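Local coordinates for protein putative aspartyl-tRNA synthetase (Leishmania major, PDB 6OD8) that probably catalyses the ATP-dependent attachment of L-aspartate to tRNA(Asp), releasing AMP and diphosphate, as a class II aminoacyl-tRNA synthetase, at residues Ser333-Ile338 and Phe526-Glu531; Val108-Ser113 and Asp211-Ala216. All coordinates share one frame; numbering follows the deposited sequence.

Contact 1 of 2, residues Ser333-Ile338 and Phe526-Glu531; sequences SLFNYI and FGIGLE. With EDO (1,2-ethanediol), chain H.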
loop_
_atom_site.group_PDB
_atom_site.type_symbol
_atom_site.label_atom_id
_atom_site.label_comp_id
_atom_site.label_asym_id
_atom_site.label_seq_id
_atom_site.Cartn_x
_atom_site.Cartn_y
_atom_site.Cartn_z
ATOM N N SER A 333 14.136 -0.968 -14.455
ATOM C CA SER A 333 13.383 0.228 -14.814
ATOM C C SER A 333 12.658 0.783 -13.596
ATOM O O SER A 333 12.546 2.006 -13.435
ATOM C CB SER A 333 12.380 -0.089 -15.930
ATOM O OG SER A 333 13.044 -0.524 -17.105
ATOM N N LEU A 334 12.176 -0.112 -12.724
ATOM C CA LEU A 334 11.492 0.313 -11.501
ATOM C C LEU A 334 12.443 1.073 -10.585
ATOM O O LEU A 334 12.108 2.144 -10.060
ATOM C CB LEU A 334 10.915 -0.918 -10.781
ATOM C CG LEU A 334 10.496 -0.754 -9.329
ATOM C CD1 LEU A 334 9.273 0.149 -9.256
ATOM C CD2 LEU A 334 10.181 -2.107 -8.680
ATOM N N PHE A 335 13.639 0.529 -10.370
ATOM C CA PHE A 335 14.580 1.231 -9.502
ATOM C C PHE A 335 15.027 2.541 -10.140
ATOM O O PHE A 335 15.177 3.542 -9.441
ATOM C CB PHE A 335 15.785 0.330 -9.164
ATOM C CG PHE A 335 15.583 -0.533 -7.928
ATOM C CD1 PHE A 335 15.776 -0.006 -6.656
ATOM C CD2 PHE A 335 15.208 -1.857 -8.045
ATOM C CE1 PHE A 335 15.581 -0.787 -5.520
ATOM C CE2 PHE A 335 15.019 -2.648 -6.912
ATOM C CZ PHE A 335 15.219 -2.116 -5.654
ATOM N N ASN A 336 15.257 2.549 -11.464
ATOM C CA ASN A 336 15.621 3.791 -12.136
ATOM C C ASN A 336 14.564 4.857 -11.895
ATOM O O ASN A 336 14.881 5.990 -11.538
ATOM C CB ASN A 336 15.798 3.548 -13.637
ATOM C CG ASN A 336 16.329 4.760 -14.373
ATOM O OD1 ASN A 336 17.337 5.347 -13.991
ATOM N ND2 ASN A 336 15.656 5.132 -15.441
ATOM N N TYR A 337 13.293 4.492 -12.087
ATOM C CA TYR A 337 12.186 5.424 -11.896
ATOM C C TYR A 337 12.190 5.999 -10.486
ATOM O O TYR A 337 12.040 7.212 -10.291
ATOM C CB TYR A 337 10.880 4.672 -12.176
ATOM C CG TYR A 337 9.581 5.449 -12.041
ATOM C CD1 TYR A 337 8.962 5.997 -13.161
ATOM C CD2 TYR A 337 8.937 5.566 -10.810
ATOM C CE1 TYR A 337 7.739 6.681 -13.056
ATOM C CE2 TYR A 337 7.719 6.255 -10.693
ATOM C CZ TYR A 337 7.129 6.811 -11.821
ATOM O OH TYR A 337 5.916 7.491 -11.717
ATOM N N ILE A 338 12.337 5.129 -9.485
ATOM C CA ILE A 338 12.312 5.562 -8.088
ATOM C C ILE A 338 13.472 6.512 -7.804
ATOM O O ILE A 338 13.282 7.609 -7.265
ATOM C CB ILE A 338 12.321 4.338 -7.152
ATOM C CG1 ILE A 338 11.002 3.568 -7.291
ATOM C CG2 ILE A 338 12.566 4.734 -5.686
ATOM C CD1 ILE A 338 10.957 2.231 -6.549
ATOM N N PHE A 526 10.166 -10.592 -7.762
ATOM C CA PHE A 526 11.208 -10.125 -6.853
ATOM C C PHE A 526 10.547 -9.425 -5.671
ATOM O O PHE A 526 9.374 -9.052 -5.732
ATOM C CB PHE A 526 12.183 -9.180 -7.564
ATOM C CG PHE A 526 11.516 -8.008 -8.254
ATOM C CD1 PHE A 526 11.330 -6.806 -7.578
ATOM C CD2 PHE A 526 11.121 -8.100 -9.596
ATOM C CE1 PHE A 526 10.733 -5.719 -8.216
ATOM C CE2 PHE A 526 10.546 -7.015 -10.255
ATOM C CZ PHE A 526 10.331 -5.832 -9.562
ATOM N N GLY A 527 11.310 -9.254 -4.594
ATOM C CA GLY A 527 10.834 -8.509 -3.434
ATOM C C GLY A 527 11.888 -7.520 -2.982
ATOM O O GLY A 527 13.081 -7.707 -3.227
ATOM N N ILE A 528 11.435 -6.449 -2.318
ATOM C CA ILE A 528 12.321 -5.382 -1.844
ATOM C C ILE A 528 11.897 -4.993 -0.435
ATOM O O ILE A 528 10.717 -4.721 -0.210
ATOM C CB ILE A 528 12.254 -4.116 -2.733
ATOM C CG1 ILE A 528 12.393 -4.424 -4.218
ATOM C CG2 ILE A 528 13.257 -3.051 -2.265
ATOM C CD1 ILE A 528 11.810 -3.297 -5.100
ATOM N N GLY A 529 12.854 -4.929 0.503
ATOM C CA GLY A 529 12.552 -4.368 1.819
ATOM C C GLY A 529 12.477 -2.849 1.823
ATOM O O GLY A 529 13.428 -2.170 1.412
ATOM N N LEU A 530 11.354 -2.287 2.283
ATOM C CA LEU A 530 11.161 -0.840 2.169
ATOM C C LEU A 530 12.130 -0.072 3.069
ATOM O O LEU A 530 12.811 0.853 2.616
ATOM C CB LEU A 530 9.709 -0.483 2.521
ATOM C CG LEU A 530 9.451 1.018 2.750
ATOM C CD1 LEU A 530 9.620 1.762 1.460
ATOM C CD2 LEU A 530 8.031 1.228 3.334
ATOM N N GLU A 531 12.166 -0.422 4.359
ATOM C CA GLU A 531 13.081 0.228 5.289
ATOM C C GLU A 531 14.531 0.059 4.838
ATOM O O GLU A 531 15.328 0.995 4.943
ATOM C CB GLU A 531 12.884 -0.344 6.692
ATOM C CG GLU A 531 11.444 -0.193 7.206
ATOM C CD GLU A 531 10.533 -1.374 6.846
ATOM O OE1 GLU A 531 10.845 -2.148 5.907
ATOM O OE2 GLU A 531 9.518 -1.529 7.545
HETATM C C1 EDO H . 16.661 -1.134 -17.483
HETATM O O1 EDO H . 16.137 0.046 -18.115
HETATM C C2 EDO H . 16.259 -2.395 -18.235
HETATM O O2 EDO H . 14.893 -2.292 -18.655
#
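Leu334 and Phe335, on a helix segment whose axis passes 12.5 Å from that of strand 526-529 and runs at 29° to it, meet Phe526 and Ile528 of the strand. With the backbones so far apart, the contact is made by the ends of side chains and is wholly apolar. With CG anti to the backbone N (chi1 164°), Leu334 brings its CD2 methyl to the edge of the Phe526 ring, near the ring plane, with CD2 3.7 Å from Phe526 CE1 and 3.8 Å from Phe526 CZ. The Phe526 ring reaches this methyl with CG held between the backbone N and the carbonyl carbon (chi1 54°). Next door, Ile528 and Phe335 approach from opposite directions. Ile528 CD1 lies obliquely against the far end of the Phe335 ring, 3.7 Å from Phe335 CZ, while Ile528 CG2 is 4.0 Å from that same CZ. Ile528 CD1 is also 4.1 Å from Leu334 CD2, so this one methyl touches both helix residues. At the start of the helix segment, Ser333 OG accepts a hydrogen bond of 3.0 Å from O2 of a 1,2-ethanediol molecule, probably from the crystallisation liquor. The sequence GIGLE, with its strand running straight into a helix, is the strand-helix arrangement of class II motif 3, and Gly529 serves as the N-cap at the junction. The Phe335 ring also meets that of Phe445, and the strand is paired by backbone hydrogen bonds with strand 310-319, at Val316 and Leu314. Strand 480-487 flanks its other edge, where Ser483 touches both Phe526 and Ile528. Helix 325-342 thus lies over one face of the catalytic sheet, by way of strand 523-529.

Contact 2 of 2, residues Val108-Ser113 and Asp211-Ala216; sequences VLRDGS and DLRTLA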
loop_
_atom_site.group_PDB
_atom_site.type_symbol
_atom_site.label_atom_id
_atom_site.label_comp_id
_atom_site.label_asym_id
_atom_site.label_seq_id
_atom_site.Cartn_x
_atom_site.Cartn_y
_atom_site.Cartn_z
ATOM N N VAL A 108 11.302 30.960 18.874
ATOM C CA VAL A 108 11.357 30.320 17.568
ATOM C C VAL A 108 10.163 29.390 17.502
ATOM O O VAL A 108 10.031 28.493 18.347
ATOM C CB VAL A 108 12.663 29.542 17.336
ATOM C CG1 VAL A 108 12.560 28.794 16.013
ATOM C CG2 VAL A 108 13.869 30.479 17.348
ATOM N N LEU A 109 9.286 29.621 16.521
ATOM C CA LEU A 109 8.121 28.780 16.281
ATOM C C LEU A 109 8.388 27.876 15.083
ATOM O O LEU A 109 9.019 28.290 14.104
ATOM C CB LEU A 109 6.860 29.621 16.041
ATOM C CG LEU A 109 6.537 30.590 17.188
ATOM C CD1 LEU A 109 5.253 31.397 16.921
ATOM C CD2 LEU A 109 6.467 29.874 18.528
ATOM N N ARG A 110 7.889 26.643 15.171
ATOM C CA ARG A 110 8.274 25.555 14.278
ATOM C C ARG A 110 7.046 24.758 13.850
ATOM O O ARG A 110 6.117 24.562 14.637
ATOM C CB ARG A 110 9.260 24.627 14.997
ATOM C CG ARG A 110 9.790 23.483 14.203
ATOM C CD ARG A 110 10.536 22.489 15.088
ATOM N NE ARG A 110 9.657 21.459 15.648
ATOM C CZ ARG A 110 9.443 21.262 16.947
ATOM N NH1 ARG A 110 10.033 22.029 17.870
ATOM N NH2 ARG A 110 8.620 20.296 17.327
ATOM N N ASP A 111 7.053 24.280 12.607
ATOM C CA ASP A 111 6.132 23.224 12.185
ATOM C C ASP A 111 6.918 22.331 11.231
ATOM O O ASP A 111 7.126 22.685 10.063
ATOM C CB ASP A 111 4.873 23.789 11.542
ATOM C CG ASP A 111 3.823 22.717 11.292
ATOM O OD1 ASP A 111 4.101 21.523 11.543
ATOM O OD2 ASP A 111 2.723 23.071 10.837
ATOM N N GLY A 112 7.379 21.195 11.742
ATOM C CA GLY A 112 8.241 20.330 10.941
ATOM C C GLY A 112 9.497 21.074 10.532
ATOM O O GLY A 112 10.183 21.678 11.363
ATOM N N SER A 113 9.770 21.091 9.226
ATOM C CA SER A 113 10.987 21.699 8.695
ATOM C C SER A 113 10.926 23.221 8.589
ATOM O O SER A 113 11.940 23.840 8.261
ATOM C CB SER A 113 11.308 21.108 7.318
ATOM O OG SER A 113 10.207 21.240 6.439
ATOM N N ASP A 211 11.284 12.180 18.738
ATOM C CA ASP A 211 12.330 12.031 17.723
ATOM C C ASP A 211 11.841 12.434 16.340
ATOM O O ASP A 211 12.589 13.042 15.559
ATOM C CB ASP A 211 12.826 10.588 17.671
ATOM C CG ASP A 211 13.767 10.357 16.485
ATOM O OD1 ASP A 211 14.931 10.794 16.563
ATOM O OD2 ASP A 211 13.314 9.830 15.452
ATOM N N LEU A 212 10.597 12.080 15.997
ATOM C CA LEU A 212 10.127 12.343 14.647
ATOM C C LEU A 212 10.084 13.833 14.339
ATOM O O LEU A 212 10.007 14.204 13.168
ATOM C CB LEU A 212 8.732 11.724 14.429
ATOM C CG LEU A 212 8.631 10.193 14.361
ATOM C CD1 LEU A 212 7.169 9.717 14.439
ATOM C CD2 LEU A 212 9.303 9.660 13.083
ATOM N N ARG A 213 10.093 14.693 15.363
ATOM C CA ARG A 213 10.033 16.133 15.150
ATOM C C ARG A 213 11.344 16.710 14.620
ATOM O O ARG A 213 11.349 17.860 14.177
ATOM C CB ARG A 213 9.645 16.840 16.461
ATOM C CG ARG A 213 8.338 16.320 17.057
ATOM C CD ARG A 213 8.068 16.909 18.460
ATOM N NE ARG A 213 7.021 16.116 19.111
ATOM C CZ ARG A 213 6.474 16.394 20.285
ATOM N NH1 ARG A 213 6.859 17.465 20.980
ATOM N NH2 ARG A 213 5.531 15.596 20.753
ATOM N N THR A 214 12.447 15.963 14.681
ATOM C CA THR A 214 13.717 16.458 14.173
ATOM C C THR A 214 13.691 16.515 12.648
ATOM O O THR A 214 12.907 15.829 11.991
ATOM C CB THR A 214 14.897 15.581 14.638
ATOM O OG1 THR A 214 14.777 14.286 14.054
ATOM C CG2 THR A 214 14.922 15.447 16.169
ATOM N N LEU A 215 14.546 17.379 12.089
ATOM C CA LEU A 215 14.582 17.546 10.636
ATOM C C LEU A 215 14.874 16.232 9.941
ATOM O O LEU A 215 14.162 15.839 9.010
ATOM C CB LEU A 215 15.643 18.586 10.236
ATOM C CG LEU A 215 15.377 20.044 10.590
ATOM C CD1 LEU A 215 16.615 20.889 10.242
ATOM C CD2 LEU A 215 14.186 20.521 9.829
ATOM N N ALA A 216 15.940 15.547 10.365
ATOM C CA ALA A 216 16.374 14.352 9.644
ATOM C C ALA A 216 15.358 13.229 9.768
ATOM O O ALA A 216 15.022 12.569 8.777
ATOM C CB ALA A 216 17.752 13.893 10.148
HETATM O O HOH W 1 8.523 19.510 13.937
HETATM O O HOH W 2 12.329 19.891 12.549
#
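The guanidinium of Arg110 meets the aliphatic part of Arg213 obliquely and takes a water at its edge. NH2 of Arg110 lies 3.6 Å from Arg213 CD and 3.7 Å from Arg213 CB, while water 1 sits in the guanidinium plane, accepting from Arg110 NE at 2.8 Å. The two side chains cross at about a right angle, yet their guanidinium planes are only 25° apart. Arg213 stays extended from CG to NE, whereas Arg110 is bent at chi3 (89°), which turns its flat end across the side chain of Arg213. Arg110 NH2 and Arg213 NE stand 4.8 Å apart, and their like charges are probably offset by Glu140, whose carboxylate forms salt bridges with both arginines. Arg110 NH2 has a further salt-bridge partner in Asp286 of the second subunit. This is where the OB-fold domain, which in aspartyl-tRNA synthetases binds the tRNA anticodon and probably does so here, meets the catalytic domain: Gly112 and Ser113 form the tight hairpin turn joining strands 104-111 and 114-121, and the positive phi of Gly112 (60°) suits that turn. Opposite them, a type I turn from Asp211 to Thr214 leads into helix 215-237, with Thr214 as its N-cap. Two waters fill the polar part of the junction, and both donate to Arg213 O. Water 2 bridges it to Gly112 O, at 2.8 Å from Arg213 O and 3.0 Å from Gly112 O; water 1 gives a longer bond of 3.3 Å to Arg213 O and accepts a weak one from Gly112 N. Beside the waters, the contact turns apolar: the CD2 methyl of Leu215 rests against the backbone of the turn, 3.6 Å from Ser113 CA, and also touches Ser113 CB. Asn351 of helix 346-353 packs against both Ser113 and Leu215.

Contacts 1 and 2 are in series along the chain; their centres lie 29 Å apart and their nearest atoms about 12 Å. Helix 215-237 spans the interval: it begins within contact 2, and farther along Phe234 packs on Ser333 and Tyr337 while Gln224 and Cys228 touch Leu530. Contact 1 is buried within the catalytic domain, on the helix-covered face of the sheet, probably the one away from the ATP site; an ethanediol about 5 Å from the Ile528 side chain probably comes from the crystallisation liquor. Contact 2 is a partly buried boundary with waters between the two domains. Both contacts also reach the dimer interface: contact 1 through Leu530, which packs on His244 of the second subunit, and contact 2 through its two arginines.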